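Local coordinates for protein VP1 (Polyomavirus HPyV6, PDB 4PCG) that probably serves as the structural capsid protein whose jelly-roll pentamers build the T=7 icosahedral shell and attach the virus to host cells, at residues Tyr40-Ala45 / Ala259-Phe264; Gly145-Ser150 / Thr163-Thr168. All blocks are in the same frame, centred on the assembly; numbering follows the deposited sequence.

Interaction 1 (Tyr40-Ala45 / Ala259-Phe264); sequences YQSRGA and AAFGRF
Ser42 meets Ala259 and Phe261 at the tight end of this contact, through a backbone bond and side-chain packing. The amide N of Ala259 donates to the carbonyl O of Ser42 at 2.8 Å with an N-H...O angle of 171°, so the bond is short and almost straight. The Ala259 CB packs beside the same oxygen. A little further along, the Ser42 side chain reaches the rim of the Phe261 ring: CD1 lies 3.6 Å from OG and 3.7 Å from CB, and both atoms stand at the edge of the ring, near its plane, not over a face. The Phe261 CB points away from the loop, but CG sits anti to the carbonyl carbon (chi1 -58°), which swings the ring end back toward Ser42. The strand 256-274 that carries Ala259 and Phe261 belongs to the large antiparallel jelly-roll framework of VP1, pairing with strands 9-27, 79-93 and 227-239; the partner is the long loop after strand 9-27. The Ser42 hydroxyl has its hydrogen-bond partner across the subunit boundary, Ser156 O of the second subunit, which also packs on Phe261, so the buried contact lies at an interface of the pentamer. On the looser side the loop leaves the strand. Gln41, partly exposed, turns away, and its NE2 bonds to Arg43 O at 2.8 Å, bracing the loop on itself, with the acceptor tilted 29° from the Gln41 amide plane.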
loop_
_atom_site.group_PDB
_atom_site.type_symbol
_atom_site.label_atom_id
_atom_site.label_comp_id
_atom_site.label_asym_id
_atom_site.label_seq_id
_atom_site.Cartn_x
_atom_site.Cartn_y
_atom_site.Cartn_z
ATOM N N TYR B 40 31.411 -11.813 4.229
ATOM C CA TYR B 40 30.188 -11.438 4.941
ATOM C C TYR B 40 30.299 -10.038 5.480
ATOM O O TYR B 40 31.118 -9.750 6.350
ATOM C CB TYR B 40 29.803 -12.434 6.019
ATOM C CG TYR B 40 29.620 -13.829 5.505
ATOM C CD1 TYR B 40 28.700 -14.118 4.506
ATOM C CD2 TYR B 40 30.353 -14.876 6.051
ATOM C CE1 TYR B 40 28.510 -15.404 4.056
ATOM C CE2 TYR B 40 30.189 -16.163 5.598
ATOM C CZ TYR B 40 29.278 -16.424 4.611
ATOM O OH TYR B 40 29.132 -17.710 4.173
ATOM N N GLN B 41 29.509 -9.158 4.896
ATOM C CA GLN B 41 29.463 -7.770 5.312
ATOM C C GLN B 41 28.133 -7.209 4.864
ATOM O O GLN B 41 27.588 -7.616 3.843
ATOM C CB GLN B 41 30.631 -6.978 4.736
ATOM C CG GLN B 41 30.736 -6.924 3.219
ATOM C CD GLN B 41 32.087 -6.309 2.830
ATOM O OE1 GLN B 41 33.141 -6.814 3.245
ATOM N NE2 GLN B 41 32.066 -5.181 2.108
ATOM N N SER B 42 27.587 -6.294 5.651
ATOM C CA SER B 42 26.247 -5.778 5.340
ATOM C C SER B 42 26.246 -4.550 4.434
ATOM O O SER B 42 25.190 -4.185 3.928
ATOM C CB SER B 42 25.465 -5.499 6.629
ATOM O OG SER B 42 26.179 -4.670 7.516
ATOM N N ARG B 43 27.414 -3.926 4.231
ATOM C CA ARG B 43 27.567 -2.860 3.217
ATOM C C ARG B 43 28.660 -3.254 2.263
ATOM O O ARG B 43 29.709 -3.726 2.689
ATOM C CB ARG B 43 27.908 -1.523 3.877
ATOM C CG ARG B 43 26.722 -0.971 4.644
ATOM C CD ARG B 43 27.064 0.325 5.343
ATOM N NE ARG B 43 25.902 0.852 6.056
ATOM C CZ ARG B 43 25.843 2.046 6.603
ATOM N NH1 ARG B 43 26.881 2.863 6.568
ATOM N NH2 ARG B 43 24.738 2.428 7.196
ATOM N N GLY B 44 28.409 -3.081 0.973
ATOM C CA GLY B 44 29.409 -3.382 -0.020
ATOM C C GLY B 44 30.499 -2.334 -0.032
ATOM O O GLY B 44 30.400 -1.287 0.619
ATOM N N ALA B 45 31.547 -2.618 -0.806
ATOM C CA ALA B 45 32.498 -1.600 -1.198
ATOM C C ALA B 45 31.733 -0.541 -2.007
ATOM O O ALA B 45 30.662 -0.826 -2.564
ATOM C CB ALA B 45 33.623 -2.212 -2.049
ATOM N N ALA B 259 22.729 -4.089 2.674
ATOM C CA ALA B 259 21.973 -5.321 2.819
ATOM C C ALA B 259 21.458 -5.438 4.259
ATOM O O ALA B 259 21.914 -4.737 5.160
ATOM C CB ALA B 259 22.865 -6.525 2.463
ATOM N N ALA B 260 20.508 -6.336 4.472
ATOM C CA ALA B 260 20.111 -6.697 5.820
ATOM C C ALA B 260 21.283 -7.352 6.556
ATOM O O ALA B 260 22.258 -7.851 5.943
ATOM C CB ALA B 260 18.885 -7.627 5.781
ATOM N N PHE B 261 21.232 -7.352 7.877
ATOM C CA PHE B 261 22.317 -7.977 8.655
ATOM C C PHE B 261 22.290 -9.502 8.594
ATOM O O PHE B 261 23.282 -10.165 8.857
ATOM C CB PHE B 261 22.287 -7.538 10.112
ATOM C CG PHE B 261 22.391 -6.054 10.316
ATOM C CD1 PHE B 261 23.292 -5.288 9.580
ATOM C CD2 PHE B 261 21.638 -5.432 11.271
ATOM C CE1 PHE B 261 23.405 -3.925 9.791
ATOM C CE2 PHE B 261 21.736 -4.064 11.503
ATOM C CZ PHE B 261 22.621 -3.297 10.757
ATOM N N GLY B 262 21.144 -10.050 8.225
ATOM C CA GLY B 262 20.998 -11.489 8.129
ATOM C C GLY B 262 19.571 -11.843 7.802
ATOM O O GLY B 262 18.639 -11.030 8.024
ATOM N N ARG B 263 19.366 -13.034 7.238
ATOM C CA ARG B 263 18.011 -13.576 7.134
ATOM C C ARG B 263 17.949 -14.874 7.925
ATOM O O ARG B 263 18.699 -15.825 7.644
ATOM C CB ARG B 263 17.597 -13.843 5.680
ATOM C CG ARG B 263 16.240 -14.537 5.567
ATOM C CD ARG B 263 15.782 -14.712 4.133
ATOM N NE ARG B 263 15.271 -13.472 3.510
ATOM C CZ ARG B 263 14.035 -13.014 3.657
ATOM N NH1 ARG B 263 13.149 -13.651 4.443
ATOM N NH2 ARG B 263 13.663 -11.903 3.038
ATOM N N PHE B 264 17.076 -14.880 8.934
ATOM C CA PHE B 264 16.830 -16.039 9.766
ATOM C C PHE B 264 15.915 -17.010 9.043
ATOM O O PHE B 264 14.951 -16.579 8.414
ATOM C CB PHE B 264 16.180 -15.593 11.083
ATOM C CG PHE B 264 15.795 -16.711 11.998
ATOM C CD1 PHE B 264 16.756 -17.404 12.720
ATOM C CD2 PHE B 264 14.451 -17.051 12.187
ATOM C CE1 PHE B 264 16.411 -18.436 13.579
ATOM C CE2 PHE B 264 14.100 -18.071 13.054
ATOM C CZ PHE B 264 15.071 -18.755 13.761
#

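Interaction 2 (Gly145-Ser150 / Thr163-Thr168); sequences GLEGPS and TRKQVT
This is a polar surface contact between the loop 145-150, which follows strand 141-142, and strand 163-166, an outer strand of a small three-stranded antiparallel sheet within the VP1 chain. Two separate polar links carry it. At one end, the backbone N of Ser150 donates to Thr163 OG1 at 2.8 Å with an N-H...O angle of 151°. Thr163 OG1 lies anti to its carbonyl carbon (chi1 -51°), which puts the hydroxyl beside its own backbone N and on the loop side, where the Ser150 amide meets it; the same oxygen rests against Pro149, 3.5 Å from its CA and 3.7 Å from its CB. The Thr163 methyl CG2 meets the Ser150 hydroxyl, OG, at 3.7 Å. A side-chain oxygen thus receives the loop amide where the two backbones come near, the CA atoms of Pro149 and Thr163 being 5.5 Å apart.

At the other end the backbones are well separated, and long side chains span the gap. Lys165 NZ forms a salt bridge with Glu147 OE1 at 3.2 Å, approaching from the syn side but 26° out of the carboxylate plane. The Glu147 chain bends at chi2 and the Lys165 chain at chi3; the two meet at a slant, and the Lys165 CD also lies near OE1. A water donates to Glu147 OE2 at 2.8 Å and is held only weakly by Lys165 NZ, adding a solvent bridge beside the direct ion pair.

Strand 163-166 is held to strand 129-132 by backbone bonds of Thr163 to Gly132 and of Lys165 to Val130. Trp177, on strand 177-179, touches the side chains of Thr163 and Lys165, while its NE1 bonds Glu147 O, so the loop is tied to both outer strands of the small sheet.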
loop_
_atom_site.group_PDB
_atom_site.type_symbol
_atom_site.label_atom_id
_atom_site.label_comp_id
_atom_site.label_asym_id
_atom_site.label_seq_id
_atom_site.Cartn_x
_atom_site.Cartn_y
_atom_site.Cartn_z
ATOM N N GLY B 145 35.534 -12.017 -11.593
ATOM C CA GLY B 145 35.286 -12.746 -10.353
ATOM C C GLY B 145 33.860 -13.196 -10.087
ATOM O O GLY B 145 33.630 -13.987 -9.187
ATOM N N LEU B 146 32.902 -12.685 -10.856
ATOM C CA LEU B 146 31.512 -13.004 -10.695
ATOM C C LEU B 146 30.989 -13.877 -11.836
ATOM O O LEU B 146 31.464 -13.793 -12.983
ATOM C CB LEU B 146 30.713 -11.693 -10.668
ATOM C CG LEU B 146 31.063 -10.725 -9.565
ATOM C CD1 LEU B 146 30.220 -9.457 -9.697
ATOM C CD2 LEU B 146 30.894 -11.352 -8.198
ATOM N N GLU B 147 30.024 -14.727 -11.519
ATOM C CA GLU B 147 29.291 -15.481 -12.536
ATOM C C GLU B 147 28.462 -14.520 -13.399
ATOM O O GLU B 147 27.648 -13.733 -12.894
ATOM C CB GLU B 147 28.351 -16.508 -11.888
ATOM C CG GLU B 147 29.053 -17.716 -11.294
ATOM C CD GLU B 147 29.312 -18.856 -12.276
ATOM O OE1 GLU B 147 28.967 -18.753 -13.478
ATOM O OE2 GLU B 147 29.902 -19.868 -11.856
ATOM N N GLY B 148 28.650 -14.614 -14.701
ATOM C CA GLY B 148 27.911 -13.778 -15.629
ATOM C C GLY B 148 27.314 -14.641 -16.719
ATOM O O GLY B 148 27.685 -15.803 -16.851
ATOM N N PRO B 149 26.404 -14.077 -17.523
ATOM C CA PRO B 149 25.874 -14.884 -18.638
ATOM C C PRO B 149 26.936 -15.324 -19.632
ATOM O O PRO B 149 27.962 -14.653 -19.771
ATOM C CB PRO B 149 24.887 -13.943 -19.313
ATOM C CG PRO B 149 24.669 -12.801 -18.369
ATOM C CD PRO B 149 25.901 -12.693 -17.538
ATOM N N SER B 150 26.687 -16.423 -20.356
ATOM C CA SER B 150 27.551 -16.810 -21.479
ATOM C C SER B 150 27.498 -15.706 -22.529
ATOM O O SER B 150 26.519 -14.974 -22.607
ATOM C CB SER B 150 27.114 -18.127 -22.117
ATOM O OG SER B 150 26.972 -19.131 -21.121
ATOM N N THR B 163 21.279 -17.936 -20.332
ATOM C CA THR B 163 22.165 -18.783 -19.542
ATOM C C THR B 163 21.447 -19.312 -18.316
ATOM O O THR B 163 20.908 -18.557 -17.508
ATOM C CB THR B 163 23.424 -18.023 -19.090
ATOM O OG1 THR B 163 24.023 -17.402 -20.230
ATOM C CG2 THR B 163 24.411 -18.967 -18.411
ATOM N N ARG B 164 21.435 -20.630 -18.182
ATOM C CA ARG B 164 20.797 -21.248 -17.025
ATOM C C ARG B 164 21.808 -22.039 -16.215
ATOM O O ARG B 164 22.599 -22.823 -16.769
ATOM C CB ARG B 164 19.648 -22.155 -17.479
ATOM C CG ARG B 164 18.379 -21.396 -17.824
ATOM C CD ARG B 164 17.287 -22.343 -18.281
ATOM N NE ARG B 164 15.984 -21.704 -18.104
ATOM C CZ ARG B 164 15.361 -20.988 -19.032
ATOM N NH1 ARG B 164 15.886 -20.809 -20.243
ATOM N NH2 ARG B 164 14.177 -20.472 -18.755
ATOM N N LYS B 165 21.799 -21.831 -14.909
ATOM C CA LYS B 165 22.525 -22.724 -14.011
ATOM C C LYS B 165 21.951 -22.672 -12.611
ATOM O O LYS B 165 20.911 -22.098 -12.428
ATOM C CB LYS B 165 24.018 -22.483 -14.051
ATOM C CG LYS B 165 24.436 -21.076 -13.844
ATOM C CD LYS B 165 25.961 -20.893 -14.033
ATOM C CE LYS B 165 26.581 -21.451 -15.289
ATOM N NZ LYS B 165 28.040 -21.100 -15.375
ATOM N N GLN B 166 22.631 -23.296 -11.653
ATOM C CA GLN B 166 22.220 -23.301 -10.262
ATOM C C GLN B 166 23.174 -22.492 -9.382
ATOM O O GLN B 166 24.400 -22.393 -9.655
ATOM C CB GLN B 166 22.175 -24.756 -9.780
ATOM C CG GLN B 166 21.086 -25.571 -10.468
ATOM C CD GLN B 166 21.130 -27.053 -10.144
ATOM O OE1 GLN B 166 22.072 -27.732 -10.511
ATOM N NE2 GLN B 166 20.130 -27.540 -9.400
ATOM N N VAL B 167 22.610 -21.919 -8.330
ATOM C CA VAL B 167 23.372 -21.185 -7.339
ATOM C C VAL B 167 24.083 -22.150 -6.378
ATOM O O VAL B 167 23.511 -22.647 -5.419
ATOM C CB VAL B 167 22.513 -20.145 -6.619
ATOM C CG1 VAL B 167 23.356 -19.379 -5.609
ATOM C CG2 VAL B 167 21.906 -19.187 -7.625
ATOM N N THR B 168 25.346 -22.433 -6.685
ATOM C CA THR B 168 26.130 -23.385 -5.944
ATOM C C THR B 168 27.396 -22.761 -5.376
ATOM O O THR B 168 28.244 -23.462 -4.849
ATOM C CB THR B 168 26.520 -24.543 -6.854
ATOM O OG1 THR B 168 27.279 -24.045 -7.958
ATOM C CG2 THR B 168 25.272 -25.242 -7.402
HETATM O O HOH W 1 30.978 -21.380 -13.941
#

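From the N terminus, the chain runs through strand 9-27 into the long loop that holds 40-45, and interaction 1 closes over the following 213 residues when 259-264 arrives on strand 256-274. Interaction 2 is nested within that large loop: 145-150 and 163-168 are separated by only 12 residues, none of them in a helix or strand, so it closes a short excursion. The two do not cross or touch; their centres are 21 Å apart and their nearest atoms about 11 Å. Interaction 1 ties an early loop to the main jelly-roll sheet, whereas interaction 2 fastens a surface loop to the small three-stranded sheet.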